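Programmed Cell Death Protein 5 Homolog (Leishmania major, PDB 6VMT) is a PDCD5-family protein that probably binds DNA. Local coordinates at residues R41-A46 against Q72-G77. Residues are numbered along the deposited sequence; the frame is centred on the assembly and turned at random.
Sequences RAFVSA and QAVQRG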
# COMPACT_ATOMS: atom_id res chain seq x y z
N ARG A 41 -5.78 -3.23 -8.19
CA ARG A 41 -6.22 -4.01 -9.39
C ARG A 41 -7.04 -3.08 -10.28
O ARG A 41 -6.83 -3.10 -11.49
CB ARG A 41 -7.07 -5.23 -9.04
CG ARG A 41 -6.30 -6.48 -8.63
CD ARG A 41 -7.13 -7.42 -7.76
NE ARG A 41 -6.74 -8.81 -7.93
CZ ARG A 41 -7.05 -9.57 -8.99
NH1 ARG A 41 -7.76 -9.07 -9.99
NH2 ARG A 41 -6.63 -10.82 -9.05
N ALA A 42 -7.91 -2.26 -9.68
CA ALA A 42 -8.92 -1.40 -10.34
C ALA A 42 -8.29 -0.13 -10.91
O ALA A 42 -8.83 0.39 -11.93
CB ALA A 42 -9.97 -1.03 -9.34
N PHE A 43 -7.27 0.38 -10.22
CA PHE A 43 -6.70 1.74 -10.39
C PHE A 43 -5.53 1.69 -11.36
O PHE A 43 -5.38 2.61 -12.18
CB PHE A 43 -6.21 2.33 -9.07
CG PHE A 43 -7.29 2.70 -8.07
CD1 PHE A 43 -8.63 2.55 -8.36
CD2 PHE A 43 -6.95 3.24 -6.84
CE1 PHE A 43 -9.60 2.92 -7.45
CE2 PHE A 43 -7.92 3.63 -5.94
CZ PHE A 43 -9.25 3.46 -6.24
N VAL A 44 -4.72 0.64 -11.23
CA VAL A 44 -3.40 0.53 -11.91
C VAL A 44 -3.50 -0.60 -12.92
O VAL A 44 -4.22 -1.55 -12.66
CB VAL A 44 -2.26 0.32 -10.89
CG1 VAL A 44 -0.90 0.25 -11.53
CG2 VAL A 44 -2.25 1.43 -9.87
N SER A 45 -2.82 -0.46 -14.05
CA SER A 45 -2.81 -1.48 -15.14
C SER A 45 -1.91 -2.64 -14.71
O SER A 45 -1.20 -2.52 -13.71
CB SER A 45 -2.35 -0.88 -16.42
OG SER A 45 -0.98 -0.55 -16.30
N ALA A 46 -1.96 -3.73 -15.46
CA ALA A 46 -1.36 -5.03 -15.09
C ALA A 46 0.15 -4.92 -15.17
O ALA A 46 0.83 -5.31 -14.21
CB ALA A 46 -1.91 -6.09 -15.99
N GLN A 72 -4.60 7.68 -2.99
CA GLN A 72 -5.17 8.97 -2.51
C GLN A 72 -5.61 9.77 -3.74
O GLN A 72 -6.68 10.34 -3.69
CB GLN A 72 -4.23 9.75 -1.56
CG GLN A 72 -3.02 10.40 -2.21
CD GLN A 72 -3.20 11.79 -2.81
OE1 GLN A 72 -4.00 12.60 -2.35
NE2 GLN A 72 -2.42 12.09 -3.83
N ALA A 73 -4.85 9.71 -4.84
CA ALA A 73 -5.03 10.55 -6.04
C ALA A 73 -6.27 10.14 -6.83
O ALA A 73 -7.03 11.01 -7.24
CB ALA A 73 -3.82 10.39 -6.90
N VAL A 74 -6.39 8.86 -7.15
CA VAL A 74 -7.56 8.29 -7.87
C VAL A 74 -8.82 8.48 -6.98
O VAL A 74 -9.82 9.11 -7.41
CB VAL A 74 -7.28 6.83 -8.22
CG1 VAL A 74 -8.43 6.19 -8.95
CG2 VAL A 74 -6.03 6.68 -9.07
N GLN A 75 -8.77 8.04 -5.72
CA GLN A 75 -9.93 8.19 -4.81
C GLN A 75 -10.50 9.62 -4.81
O GLN A 75 -11.71 9.72 -4.61
CB GLN A 75 -9.52 7.79 -3.41
CG GLN A 75 -9.65 6.30 -3.21
CD GLN A 75 -9.23 5.98 -1.80
OE1 GLN A 75 -8.82 6.89 -1.09
NE2 GLN A 75 -9.29 4.70 -1.45
N ARG A 76 -9.67 10.64 -5.07
CA ARG A 76 -10.06 12.09 -5.06
C ARG A 76 -10.30 12.62 -6.48
O ARG A 76 -10.60 13.82 -6.60
CB ARG A 76 -8.99 12.93 -4.35
CG ARG A 76 -8.90 12.69 -2.84
CD ARG A 76 -7.69 13.23 -2.10
NE ARG A 76 -7.69 12.72 -0.72
CZ ARG A 76 -6.76 12.93 0.21
NH1 ARG A 76 -5.70 13.68 -0.05
NH2 ARG A 76 -6.90 12.39 1.41
N GLY A 77 -10.17 11.79 -7.52
CA GLY A 77 -10.38 12.22 -8.93
C GLY A 77 -9.24 13.08 -9.48
O GLY A 77 -9.44 13.71 -10.52
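The CB of Phe43 points toward the 72-77 segment, and CG anti to the carbonyl carbon (chi1 -70°) presents a ring face to Val74. Val74 answers with CG1, the branch that lies opposite its backbone N. This methyl sits over one face of the ring, 3.6 Å from Val74 CG1 to the Phe43 centroid. It is only 6° off the ring normal, so the contact is a well-centred CH-pi interaction. Val74 CG1 is therefore almost equally far from all six ring carbons, with the shortest approach, 3.7 Å, to Phe43 CD1. Val74 CB adds to the cover on the CD2 and CE2 side, at 3.9 Å from Phe43 CD2.

Gln75 meets the same ring in another way. Gln75 CG lies at the edge, near the ring plane, 4.2 Å from Phe43 CZ. Beyond CG the chain is extended, and the amide plane stands 89° from the ring plane. The amide does not stack on the ring; the aliphatic part of Gln75 makes the touch.

The contact joins the C-terminal ends of helix 12-43 and helix 46-75. The CA atoms of Phe43 and Val74 are 7.1 Å apart. Both helices stop close by. Val44 leaves helical geometry right after Phe43, and Ser45 is the N-cap of the next helix. Gly77 ends helix 46-75 in a Schellman motif, where Gly77 N donates a hydrogen bond to Val74 O at 2.7 Å. The loop that follows comes back to this place: Met79 and Pro81 touch the Val74 side chain, and the backbone of Val83 is hydrogen-bonded to that of Phe43 and Ser45.

One aromatic face, the CB and one methyl of Val74, and the CG of Gln75 make up a small surface contact, 153 Å² in all. Between these two helix ends, cohesion comes from dispersion and weak CH-pi attraction rather than from paired charges.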